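PDB 5A7V: putative glycosidase ph117-related from Bacteroides thetaiotaomicron, which probably cleaves or phosphorolyses beta-linked mannosides as a GH130 enzyme and binds mannose in its pocket. Local coordinates for residues Glu139-Cys144 / Trp164-Pro169; Arg93-Ser98 / Arg105-Gly110; Lys356-Leu361 / Met372-Pro377; Pro79-His84 / Gly351-Lys356. One frame throughout, in Å; residues are numbered along the deposited sequence.

Contact 1 (Glu139-Cys144 / Trp164-Pro169). With BMA (beta-D-mannopyranose), chain C; MAN (alpha-D-mannopyranose), chain D; SO4 (sulfate ion), chain I.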
# COMPACT_ATOMS: atom_id res chain seq x y z
N GLU A 139 19.82 -0.23 -0.95
CA GLU A 139 18.85 -0.89 -1.84
C GLU A 139 19.40 -2.16 -2.51
O GLU A 139 18.68 -2.78 -3.28
CB GLU A 139 18.46 0.10 -2.98
CG GLU A 139 17.62 1.27 -2.43
CD GLU A 139 17.25 2.28 -3.49
OE1 GLU A 139 17.64 2.12 -4.67
OE2 GLU A 139 16.52 3.23 -3.10
N TRP A 140 20.67 -2.49 -2.30
CA TRP A 140 21.25 -3.68 -2.92
C TRP A 140 21.50 -4.75 -1.83
O TRP A 140 22.10 -4.44 -0.80
CB TRP A 140 22.56 -3.35 -3.66
CG TRP A 140 22.95 -4.49 -4.59
CD1 TRP A 140 24.03 -5.31 -4.43
CD2 TRP A 140 22.23 -5.04 -5.72
NE1 TRP A 140 24.05 -6.30 -5.38
CE2 TRP A 140 22.94 -6.14 -6.17
CE3 TRP A 140 21.15 -4.65 -6.46
CZ2 TRP A 140 22.53 -6.88 -7.27
CZ3 TRP A 140 20.65 -5.48 -7.42
CH2 TRP A 140 21.37 -6.51 -7.88
N PRO A 141 21.05 -5.99 -2.04
CA PRO A 141 20.44 -6.55 -3.25
C PRO A 141 18.93 -6.66 -3.30
O PRO A 141 18.38 -7.18 -4.28
CB PRO A 141 21.02 -7.94 -3.27
CG PRO A 141 21.04 -8.30 -1.81
CD PRO A 141 21.42 -7.03 -1.09
N GLY A 142 18.25 -6.21 -2.26
CA GLY A 142 16.82 -6.44 -2.16
C GLY A 142 15.96 -5.56 -3.05
O GLY A 142 14.84 -5.89 -3.43
N GLY A 143 16.47 -4.37 -3.38
CA GLY A 143 15.76 -3.45 -4.29
C GLY A 143 14.74 -2.56 -3.62
O GLY A 143 14.94 -2.10 -2.49
N CYS A 144 13.68 -2.28 -4.38
CA CYS A 144 12.74 -1.19 -4.10
C CYS A 144 11.35 -1.82 -4.06
O CYS A 144 10.87 -2.34 -5.07
CB CYS A 144 12.84 -0.12 -5.20
SG CYS A 144 14.54 0.41 -5.52
N TRP A 164 15.55 -2.09 0.52
CA TRP A 164 15.92 -3.33 1.17
C TRP A 164 17.31 -3.78 0.74
O TRP A 164 17.57 -4.07 -0.44
CB TRP A 164 14.87 -4.42 0.90
CG TRP A 164 15.06 -5.78 1.52
CD1 TRP A 164 14.90 -6.96 0.87
CD2 TRP A 164 15.41 -6.11 2.87
NE1 TRP A 164 15.05 -8.02 1.73
CE2 TRP A 164 15.37 -7.53 2.98
CE3 TRP A 164 15.69 -5.36 4.02
CZ2 TRP A 164 15.62 -8.21 4.18
CZ3 TRP A 164 15.92 -6.05 5.23
CH2 TRP A 164 15.88 -7.47 5.30
N ASN A 165 18.20 -3.87 1.73
CA ASN A 165 19.60 -4.32 1.53
C ASN A 165 19.95 -5.61 2.27
O ASN A 165 21.11 -5.91 2.50
CB ASN A 165 20.57 -3.20 1.94
CG ASN A 165 20.52 -2.89 3.41
OD1 ASN A 165 19.72 -3.47 4.17
ND2 ASN A 165 21.35 -1.96 3.84
N ARG A 166 18.91 -6.36 2.65
CA ARG A 166 19.03 -7.61 3.43
C ARG A 166 19.47 -7.39 4.87
O ARG A 166 19.66 -8.37 5.60
CB ARG A 166 19.91 -8.63 2.72
CG ARG A 166 19.27 -9.16 1.46
CD ARG A 166 18.13 -10.09 1.72
NE ARG A 166 18.59 -11.42 2.04
CZ ARG A 166 19.05 -12.29 1.12
NH1 ARG A 166 19.14 -11.96 -0.20
NH2 ARG A 166 19.43 -13.49 1.52
N HIS A 167 19.59 -6.12 5.30
CA HIS A 167 19.89 -5.81 6.70
C HIS A 167 18.74 -5.08 7.38
O HIS A 167 18.15 -5.61 8.32
CB HIS A 167 21.22 -5.04 6.88
CG HIS A 167 21.58 -4.82 8.32
ND1 HIS A 167 22.28 -3.73 8.76
CD2 HIS A 167 21.28 -5.54 9.43
CE1 HIS A 167 22.39 -3.77 10.09
NE2 HIS A 167 21.80 -4.87 10.51
N ILE A 168 18.38 -3.90 6.89
CA ILE A 168 17.36 -3.05 7.49
C ILE A 168 16.44 -2.54 6.36
O ILE A 168 16.94 -1.98 5.39
CB ILE A 168 17.99 -1.86 8.24
CG1 ILE A 168 18.88 -2.34 9.39
CG2 ILE A 168 16.91 -0.94 8.77
CD1 ILE A 168 19.73 -1.28 10.07
N PRO A 169 15.11 -2.74 6.47
CA PRO A 169 14.18 -2.11 5.54
C PRO A 169 13.96 -0.66 5.93
O PRO A 169 13.75 -0.36 7.10
CB PRO A 169 12.88 -2.90 5.71
CG PRO A 169 12.97 -3.50 7.06
CD PRO A 169 14.40 -3.52 7.50
C1 BMA C . 9.37 -8.85 4.74
C2 BMA C . 8.37 -8.75 3.59
C3 BMA C . 9.13 -8.83 2.28
C4 BMA C . 10.23 -7.79 2.25
C5 BMA C . 11.06 -7.79 3.54
C6 BMA C . 12.06 -6.66 3.60
O1 BMA C . 8.81 -8.85 6.05
O2 BMA C . 7.69 -7.49 3.62
O3 BMA C . 8.25 -8.70 1.10
O4 BMA C . 11.07 -8.10 1.12
O5 BMA C . 10.24 -7.71 4.73
O6 BMA C . 11.45 -5.37 3.50
C1 MAN D . 9.52 -8.76 4.77
C2 MAN D . 8.36 -8.57 3.89
C3 MAN D . 8.92 -8.72 2.49
C4 MAN D . 10.11 -7.81 2.19
C5 MAN D . 11.14 -7.86 3.31
C6 MAN D . 12.07 -6.66 3.30
O1 MAN D . 10.03 -10.03 4.89
O2 MAN D . 7.80 -7.27 3.97
O3 MAN D . 7.95 -8.46 1.47
O4 MAN D . 10.75 -8.24 0.97
O5 MAN D . 10.53 -7.85 4.59
O6 MAN D . 11.37 -5.42 3.42
S SO4 I . 22.82 -0.88 7.04
O1 SO4 I . 21.47 -1.25 6.59
O2 SO4 I . 23.62 -0.37 5.89
O3 SO4 I . 23.46 -2.09 7.65
O4 SO4 I . 22.78 0.23 8.02
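W164 meets G142 and G143 where the first two strands of a propeller blade join, its side chain reaching a bound sugar. CB sits 4.1 Å from G143 O. The ring leaves with CG anti to the backbone N (chi1 -179°), which lays CD1 3.6 Å from G142 CA; glycine suits position 142, since a CB would run into this ring. NE1 donates to G103 O. Over one face of the indole lies C6 of the bound mannose, modelled as two overlapping anomers: MAN C6 is 3.4 Å from both W164 CD2 and W164 CE2, and BMA C6 3.9 Å from W164 CZ2. The opposite face is backed by R166 N. At the backbone the chains pair in antiparallel fashion: W164 N donates to G143 O at 3.1 Å, while the bond from G142 N to W164 O is weak. G143 has a positive phi of 85°, which glycine adopts easily. Next to W164, N165 OD1 accepts from H167 N, an Asx turn, and from I168 N, completing an Asx motif; its ND2 donates to K137 O and to a sulfate, probably from the crystallisation liquor. The side chains of R166 and P141 cross at about a right angle, their CG atoms 3.8 Å apart. W164 probably contributes stacking against C6 rather than hydrogen bonds, while R93 and K203 bond the sugar's hydroxyls.

Contact 2 (Arg93-Ser98 / Arg105-Gly110). With MAN (alpha-D-mannopyranose), chain D; BMA (beta-D-mannopyranose), chain C.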
# COMPACT_ATOMS: atom_id res chain seq x y z
N ARG A 93 5.17 -4.09 -7.80
CA ARG A 93 6.36 -4.74 -7.27
C ARG A 93 6.60 -6.04 -8.05
O ARG A 93 5.75 -6.91 -8.00
CB ARG A 93 6.20 -5.02 -5.78
CG ARG A 93 7.41 -5.66 -5.15
CD ARG A 93 7.23 -6.00 -3.68
NE ARG A 93 8.35 -6.71 -3.14
CZ ARG A 93 8.45 -7.13 -1.88
NH1 ARG A 93 7.57 -6.75 -0.94
NH2 ARG A 93 9.44 -7.96 -1.54
N ALA A 94 7.76 -6.20 -8.63
CA ALA A 94 8.11 -7.38 -9.40
C ALA A 94 9.37 -7.98 -8.85
O ALA A 94 10.35 -7.29 -8.53
CB ALA A 94 8.34 -7.01 -10.85
N GLU A 95 9.35 -9.31 -8.67
CA GLU A 95 10.50 -10.07 -8.18
C GLU A 95 11.03 -11.04 -9.22
O GLU A 95 10.23 -11.69 -9.94
CB GLU A 95 10.16 -10.83 -6.89
CG GLU A 95 10.01 -9.90 -5.70
CD GLU A 95 9.66 -10.66 -4.42
OE1 GLU A 95 8.98 -11.75 -4.52
OE2 GLU A 95 10.05 -10.16 -3.33
N ASP A 96 12.37 -11.10 -9.28
CA ASP A 96 13.12 -12.05 -10.12
C ASP A 96 13.35 -13.37 -9.36
O ASP A 96 12.77 -13.57 -8.27
CB ASP A 96 14.42 -11.37 -10.61
CG ASP A 96 15.40 -11.07 -9.50
OD1 ASP A 96 15.27 -11.55 -8.35
OD2 ASP A 96 16.40 -10.35 -9.81
N LYS A 97 14.18 -14.24 -9.93
CA LYS A 97 14.45 -15.57 -9.34
C LYS A 97 15.86 -15.64 -8.70
O LYS A 97 16.48 -16.73 -8.63
CB LYS A 97 14.24 -16.67 -10.39
CG LYS A 97 12.77 -16.81 -10.78
CD LYS A 97 12.53 -17.90 -11.80
CE LYS A 97 11.05 -17.98 -12.18
NZ LYS A 97 10.74 -19.16 -13.02
N SER A 98 16.29 -14.49 -8.15
CA SER A 98 17.63 -14.40 -7.58
C SER A 98 17.77 -14.96 -6.17
O SER A 98 18.90 -15.03 -5.62
CB SER A 98 18.15 -12.95 -7.64
OG SER A 98 17.35 -12.09 -6.79
N ARG A 105 14.67 -12.07 -2.92
CA ARG A 105 14.79 -11.76 -4.35
C ARG A 105 15.20 -10.28 -4.49
O ARG A 105 15.49 -9.61 -3.49
CB ARG A 105 13.44 -12.02 -5.07
CG ARG A 105 12.87 -13.42 -4.89
CD ARG A 105 11.98 -13.57 -3.66
NE ARG A 105 11.38 -14.90 -3.67
CZ ARG A 105 10.34 -15.26 -4.39
NH1 ARG A 105 9.62 -14.39 -5.09
NH2 ARG A 105 9.98 -16.56 -4.42
N THR A 106 15.23 -9.79 -5.71
CA THR A 106 15.38 -8.33 -5.94
C THR A 106 14.05 -7.81 -6.48
O THR A 106 13.50 -8.36 -7.47
CB THR A 106 16.52 -8.02 -6.95
OG1 THR A 106 17.76 -8.53 -6.47
CG2 THR A 106 16.64 -6.51 -7.15
N SER A 107 13.52 -6.76 -5.83
CA SER A 107 12.30 -6.11 -6.23
C SER A 107 12.62 -4.88 -7.11
O SER A 107 13.49 -4.06 -6.79
CB SER A 107 11.52 -5.64 -4.99
OG SER A 107 10.99 -6.79 -4.28
N ARG A 108 11.87 -4.78 -8.19
CA ARG A 108 11.94 -3.66 -9.14
C ARG A 108 10.50 -3.34 -9.52
O ARG A 108 9.63 -4.21 -9.49
CB ARG A 108 12.75 -4.07 -10.38
CG ARG A 108 14.17 -4.50 -10.06
CD ARG A 108 14.97 -4.93 -11.29
NE ARG A 108 16.32 -5.38 -10.97
CZ ARG A 108 16.69 -6.65 -10.71
NH1 ARG A 108 15.76 -7.60 -10.58
NH2 ARG A 108 17.95 -6.95 -10.52
N LEU A 109 10.22 -2.08 -9.90
CA LEU A 109 8.86 -1.68 -10.19
C LEU A 109 8.54 -1.68 -11.68
O LEU A 109 9.21 -1.00 -12.48
CB LEU A 109 8.57 -0.30 -9.61
CG LEU A 109 8.88 -0.14 -8.12
CD1 LEU A 109 8.39 1.25 -7.66
CD2 LEU A 109 8.33 -1.26 -7.24
N GLY A 110 7.51 -2.42 -12.05
CA GLY A 110 6.95 -2.41 -13.39
C GLY A 110 5.98 -1.24 -13.57
O GLY A 110 5.53 -0.66 -12.59
C1 MAN D . 9.52 -8.76 4.77
C2 MAN D . 8.36 -8.57 3.89
C3 MAN D . 8.92 -8.72 2.49
C4 MAN D . 10.11 -7.81 2.19
C5 MAN D . 11.14 -7.86 3.31
C6 MAN D . 12.07 -6.66 3.30
O1 MAN D . 10.03 -10.03 4.89
O2 MAN D . 7.80 -7.27 3.97
O3 MAN D . 7.95 -8.46 1.47
O4 MAN D . 10.75 -8.24 0.97
O5 MAN D . 10.53 -7.85 4.59
O6 MAN D . 11.37 -5.42 3.42
C1 BMA C . 9.37 -8.85 4.74
C2 BMA C . 8.37 -8.75 3.59
C3 BMA C . 9.13 -8.83 2.28
C4 BMA C . 10.23 -7.79 2.25
C5 BMA C . 11.06 -7.79 3.54
C6 BMA C . 12.06 -6.66 3.60
O1 BMA C . 8.81 -8.85 6.05
O2 BMA C . 7.69 -7.49 3.62
O3 BMA C . 8.25 -8.70 1.10
O4 BMA C . 11.07 -8.10 1.12
O5 BMA C . 10.24 -7.71 4.73
O6 BMA C . 11.45 -5.37 3.50
O HOH W 1 12.56 -10.26 -2.14
O HOH W 2 18.73 -9.43 -9.08
O HOH W 3 18.71 -10.89 -4.79
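This is a largely buried, polar beta-hairpin contact between strands 87-95 and 107-114, inside a four-stranded antiparallel blade of the five-bladed propeller expected for GH130 enzymes. A94 and R108 form the hydrogen-bonded pair, flanked by the non-hydrogen-bonded pairs R93-L109 and E95-S107, which send their side chains to the face that holds the sugar. R93 has an extended chain (chi1 -179°) that places its guanidinium at the sugar. On the way NE donates to S107 OG at 2.9 Å, the hydroxyl lying somewhat out of the guanidinium plane. At the far end R93 NH1 reaches BMA O3 at 2.9 Å and R93 NH2 reaches MAN O4 at 2.8 Å; R93 also borders a second bound mannose. E95 links two arginines: OE2 takes a weak bond from R93 NH2, and OE1 is met by R105 NH1 at 2.8 Å from above the carboxylate plane. R93 also pairs with D146 and R105 with D75, so the buried positive charges are probably well balanced. Where the strands run out, D96 folds back: OD1 accepts from S98 N, S98 OG and T106 N, the first closing an Asx turn. D96 OD2 receives a nearly straight bond (172°) from R108 NH1, 2.9 Å away, while T106 CG2 rests 3.5 Å above the plane of the R108 guanidinium, over its centre.

Contact 3 (Lys356-Leu361 / Met372-Pro377)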
# COMPACT_ATOMS: atom_id res chain seq x y z
N LYS A 356 -13.38 8.05 -13.33
CA LYS A 356 -14.75 7.82 -13.82
C LYS A 356 -15.79 7.81 -12.68
O LYS A 356 -16.76 7.04 -12.70
CB LYS A 356 -14.81 6.54 -14.67
CG LYS A 356 -13.90 6.62 -15.87
CD LYS A 356 -14.04 5.39 -16.75
CE LYS A 356 -13.25 5.55 -18.04
NZ LYS A 356 -13.36 4.34 -18.94
N ASP A 357 -15.57 8.67 -11.68
CA ASP A 357 -16.46 8.81 -10.51
C ASP A 357 -16.56 7.56 -9.63
O ASP A 357 -17.51 7.46 -8.85
CB ASP A 357 -17.84 9.35 -10.92
CG ASP A 357 -17.78 10.76 -11.49
OD1 ASP A 357 -16.78 11.47 -11.42
OD2 ASP A 357 -18.83 11.17 -11.97
N LYS A 358 -15.55 6.70 -9.73
CA LYS A 358 -15.52 5.49 -8.89
C LYS A 358 -14.15 5.37 -8.25
O LYS A 358 -13.15 5.97 -8.69
CB LYS A 358 -15.85 4.25 -9.73
CG LYS A 358 -17.21 4.31 -10.40
CD LYS A 358 -17.53 3.15 -11.30
CE LYS A 358 -18.58 3.53 -12.31
NZ LYS A 358 -18.00 4.44 -13.38
N TRP A 359 -14.04 4.53 -7.22
CA TRP A 359 -12.80 4.26 -6.57
C TRP A 359 -12.26 2.90 -6.97
O TRP A 359 -12.86 1.84 -6.65
CB TRP A 359 -12.94 4.32 -5.06
CG TRP A 359 -13.09 5.74 -4.50
CD1 TRP A 359 -14.23 6.36 -4.06
CD2 TRP A 359 -12.00 6.67 -4.31
NE1 TRP A 359 -13.90 7.62 -3.59
CE2 TRP A 359 -12.55 7.83 -3.72
CE3 TRP A 359 -10.62 6.60 -4.51
CZ2 TRP A 359 -11.75 8.91 -3.34
CZ3 TRP A 359 -9.83 7.68 -4.17
CH2 TRP A 359 -10.40 8.83 -3.59
N TYR A 360 -11.11 2.87 -7.63
CA TYR A 360 -10.41 1.67 -8.07
C TYR A 360 -9.32 1.34 -7.07
O TYR A 360 -8.44 2.15 -6.82
CB TYR A 360 -9.81 1.87 -9.47
CG TYR A 360 -10.83 1.99 -10.57
CD1 TYR A 360 -11.61 3.13 -10.74
CD2 TYR A 360 -11.01 0.98 -11.50
CE1 TYR A 360 -12.57 3.21 -11.75
CE2 TYR A 360 -11.94 1.09 -12.53
CZ TYR A 360 -12.72 2.20 -12.65
OH TYR A 360 -13.67 2.30 -13.68
N LEU A 361 -9.41 0.15 -6.46
CA LEU A 361 -8.48 -0.34 -5.44
C LEU A 361 -7.55 -1.37 -6.04
O LEU A 361 -8.04 -2.29 -6.73
CB LEU A 361 -9.32 -0.98 -4.32
CG LEU A 361 -8.55 -1.51 -3.11
CD1 LEU A 361 -7.91 -0.42 -2.30
CD2 LEU A 361 -9.52 -2.31 -2.26
N MET A 372 -7.53 -6.15 -8.45
CA MET A 372 -8.26 -4.90 -8.35
C MET A 372 -9.71 -5.12 -7.94
O MET A 372 -10.27 -6.23 -8.13
CB MET A 372 -8.07 -4.08 -9.62
CG MET A 372 -8.69 -4.62 -10.83
SD MET A 372 -10.45 -4.35 -11.01
CE MET A 372 -10.65 -2.65 -10.73
N ALA A 373 -10.32 -4.06 -7.43
CA ALA A 373 -11.77 -4.08 -7.12
C ALA A 373 -12.29 -2.62 -7.17
O ALA A 373 -11.48 -1.67 -7.04
CB ALA A 373 -12.01 -4.72 -5.75
N ILE A 374 -13.59 -2.45 -7.37
CA ILE A 374 -14.19 -1.12 -7.59
C ILE A 374 -15.26 -0.84 -6.55
O ILE A 374 -16.20 -1.64 -6.37
CB ILE A 374 -14.81 -0.99 -9.00
CG1 ILE A 374 -13.81 -1.35 -10.10
CG2 ILE A 374 -15.36 0.44 -9.20
CD1 ILE A 374 -14.40 -1.41 -11.49
N TYR A 375 -15.16 0.32 -5.89
CA TYR A 375 -16.23 0.88 -5.06
C TYR A 375 -16.89 1.98 -5.88
O TYR A 375 -16.24 3.00 -6.23
CB TYR A 375 -15.67 1.43 -3.74
CG TYR A 375 -16.57 2.39 -3.00
CD1 TYR A 375 -17.91 2.11 -2.78
CD2 TYR A 375 -16.05 3.61 -2.52
CE1 TYR A 375 -18.71 3.01 -2.09
CE2 TYR A 375 -16.85 4.49 -1.83
CZ TYR A 375 -18.17 4.24 -1.63
OH TYR A 375 -18.91 5.12 -0.92
N ASN A 376 -18.15 1.81 -6.23
CA ASN A 376 -18.92 2.80 -6.97
C ASN A 376 -19.86 3.50 -5.97
O ASN A 376 -20.88 2.93 -5.57
CB ASN A 376 -19.74 2.15 -8.09
CG ASN A 376 -20.51 3.17 -8.89
OD1 ASN A 376 -20.54 4.36 -8.54
ND2 ASN A 376 -21.14 2.72 -9.95
N PRO A 377 -19.55 4.75 -5.58
CA PRO A 377 -20.45 5.43 -4.62
C PRO A 377 -21.93 5.52 -5.08
O PRO A 377 -22.82 5.57 -4.25
CB PRO A 377 -19.81 6.83 -4.49
CG PRO A 377 -18.37 6.62 -4.84
CD PRO A 377 -18.37 5.58 -5.92
O HOH W 4 -20.01 6.74 -9.79
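W359 and Y375 touch through their ring rims, W359 CD1 lying 3.6 Å from Y375 CD2. The planes are nearly parallel (7°) but stepped, with neither ring over the other's face. P377 extends this apolar patch, its CG near the same CD1 of W359. The other face of the sheet carries Y360 and I374, and M372 curls in beside them. I374 and Y360 lie side by side and point the same way: CD1 of the isoleucine is 3.7 Å from Y360 CE2, and CG1 makes an off-centre CH-pi contact with the phenol ring. M372 is bent at every torsion, CG lodged between the backbone N and the carbonyl carbon (chi1 68°), and this brings CE to 3.7 Å from Y360 CD2. An unbranched, flexible thioether suits a place that needs such a curl.

Behind these side chains is a regular antiparallel hairpin of strands 358-365 and 369-375, part of a propeller blade. Two hydrogen-bonded pairs fix its register: W359 N reaches Y375 O at 2.9 Å, and L361 N reaches A373 O at 2.8 Å, each answered by a return bond. Toward the solvent end K358 passes its methylenes obliquely across the N376 amide, CE 3.6 Å from N376 ND2, then bends at the last torsion so that NZ donates to K356 O at 3.0 Å. A water joins D357 O to N376 OD1, which also accepts from K378 N. Farther out, F39 meets the W359 ring edge-to-face. Strand 347-355 pairs with 358-365 through V353 and Y360, while the N-terminal segment bonds the outer strand, E43 to the I374 backbone and N49 to M372 N.

Contact 4 (Pro79-His84 / Gly351-Lys356)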
# COMPACT_ATOMS: atom_id res chain seq x y z
N PRO A 79 1.17 -3.10 -5.31
CA PRO A 79 1.25 -2.05 -6.33
C PRO A 79 0.91 -0.66 -5.82
O PRO A 79 0.09 -0.49 -4.91
CB PRO A 79 0.16 -2.48 -7.32
CG PRO A 79 -0.90 -3.03 -6.43
CD PRO A 79 -0.17 -3.72 -5.33
N ALA A 80 1.53 0.36 -6.43
CA ALA A 80 1.04 1.75 -6.35
C ALA A 80 0.09 1.98 -7.51
O ALA A 80 0.19 1.31 -8.54
CB ALA A 80 2.20 2.72 -6.46
N ALA A 81 -0.78 2.98 -7.38
CA ALA A 81 -1.68 3.34 -8.44
C ALA A 81 -1.91 4.83 -8.40
O ALA A 81 -2.01 5.42 -7.34
CB ALA A 81 -2.99 2.58 -8.38
N THR A 82 -2.02 5.42 -9.59
CA THR A 82 -2.28 6.86 -9.71
C THR A 82 -3.00 7.16 -11.02
O THR A 82 -3.22 6.28 -11.84
CB THR A 82 -0.98 7.68 -9.46
OG1 THR A 82 -1.26 9.07 -9.19
CG2 THR A 82 -0.02 7.56 -10.62
N LEU A 83 -3.27 8.45 -11.22
CA LEU A 83 -3.85 9.00 -12.44
C LEU A 83 -2.77 9.79 -13.17
O LEU A 83 -2.10 10.63 -12.56
CB LEU A 83 -5.01 9.91 -12.07
CG LEU A 83 -5.72 10.65 -13.18
CD1 LEU A 83 -6.47 9.67 -14.06
CD2 LEU A 83 -6.63 11.73 -12.63
N HIS A 84 -2.64 9.52 -14.48
CA HIS A 84 -1.71 10.31 -15.32
C HIS A 84 -2.24 10.36 -16.73
O HIS A 84 -2.57 9.35 -17.34
CB HIS A 84 -0.32 9.66 -15.31
CG HIS A 84 0.72 10.41 -16.09
ND1 HIS A 84 1.11 11.69 -15.79
CD2 HIS A 84 1.46 10.03 -17.16
CE1 HIS A 84 2.02 12.09 -16.67
NE2 HIS A 84 2.27 11.10 -17.50
N GLY A 351 -2.94 0.73 -3.53
CA GLY A 351 -3.20 1.79 -4.50
C GLY A 351 -4.68 2.09 -4.61
O GLY A 351 -5.50 1.16 -4.50
N MET A 352 -5.03 3.36 -4.84
CA MET A 352 -6.41 3.72 -5.08
C MET A 352 -6.44 4.85 -6.09
O MET A 352 -5.63 5.80 -5.98
CB MET A 352 -7.12 4.23 -3.82
CG MET A 352 -7.41 3.22 -2.80
SD MET A 352 -8.14 3.93 -1.30
CE MET A 352 -9.84 4.33 -1.71
N VAL A 353 -7.38 4.79 -7.01
CA VAL A 353 -7.55 5.90 -7.99
C VAL A 353 -9.02 6.26 -8.03
O VAL A 353 -9.87 5.39 -8.18
CB VAL A 353 -7.04 5.55 -9.41
CG1 VAL A 353 -6.92 6.83 -10.25
CG2 VAL A 353 -5.70 4.85 -9.39
N TYR A 354 -9.32 7.56 -7.93
CA TYR A 354 -10.66 8.09 -8.16
C TYR A 354 -10.72 8.39 -9.65
O TYR A 354 -10.00 9.29 -10.13
CB TYR A 354 -10.92 9.33 -7.30
CG TYR A 354 -12.34 9.82 -7.41
CD1 TYR A 354 -13.41 9.01 -7.05
CD2 TYR A 354 -12.64 11.11 -7.85
CE1 TYR A 354 -14.72 9.45 -7.14
CE2 TYR A 354 -13.94 11.56 -7.96
CZ TYR A 354 -15.00 10.73 -7.62
OH TYR A 354 -16.27 11.20 -7.75
N TYR A 355 -11.53 7.64 -10.37
CA TYR A 355 -11.51 7.63 -11.83
C TYR A 355 -12.89 7.31 -12.34
O TYR A 355 -13.53 6.40 -11.81
CB TYR A 355 -10.51 6.57 -12.31
CG TYR A 355 -10.26 6.48 -13.81
CD1 TYR A 355 -9.62 7.50 -14.47
CD2 TYR A 355 -10.57 5.34 -14.52
CE1 TYR A 355 -9.32 7.41 -15.83
CE2 TYR A 355 -10.24 5.21 -15.86
CZ TYR A 355 -9.63 6.26 -16.52
OH TYR A 355 -9.32 6.14 -17.84
N LYS A 356 -13.38 8.05 -13.33
CA LYS A 356 -14.75 7.82 -13.82
C LYS A 356 -15.79 7.81 -12.68
O LYS A 356 -16.76 7.04 -12.70
CB LYS A 356 -14.81 6.54 -14.67
CG LYS A 356 -13.90 6.62 -15.87
CD LYS A 356 -14.04 5.39 -16.75
CE LYS A 356 -13.25 5.55 -18.04
NZ LYS A 356 -13.36 4.34 -18.94
O HOH W 5 -2.81 5.24 -4.75
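V353 faces A81 and L83 across two strands that run nearly parallel, at 16°, without a direct hydrogen bond between them. The valine sets CG1 anti to the backbone N (chi1 -166°), spreading its two methyls along the opposing strand: CG2 lies 3.7 Å from A81 CB, and CG1 4.1 Å from L83 CB. A beta-branched residue suits this spot because both branches are used. L83 swings CG opposite its own N (chi1 177°) and carries CD1 to 3.8 Å from Y355 CD1, the two side chains crossing at about a right angle. Y355, extended in the same sense, bonds through its OH to S115 O, its strongest partner, with G86 O also near, while its ring packs. At the other end A81 and G351 bring their CA atoms to 4.5 Å; a small residue facing one with no side chain permits this approach. One water spans the strands, accepting from M352 N and donating to A81 O at 2.7 Å. Each strand is the first of its sheet, as expected for inner strands of the first and last propeller blades. Their meeting therefore depends on fitted apolar groups and a bridging water, rather than on sheet pairing.

Contacts 2 and 4 are largely buried, whereas contacts 1 and 3 are partly open and lie on opposite sides of the chain's centre. Contacts 1 and 2 adjoin, with G142 O bonded to S107 N and P141 O to T106 OG1, and both touch the same mannose: one offers an aromatic face, the other a charged network. Contacts 3 and 4 share K356 and meet through the Y360-V353 backbone pairing, one sheet thus serving both. Contact 4 alone joins residues far apart in sequence, enclosing contacts 1 and 2 in its loop; its chemistry is mainly apolar, unlike the backbone pairing within the hairpins of contacts 2 and 3.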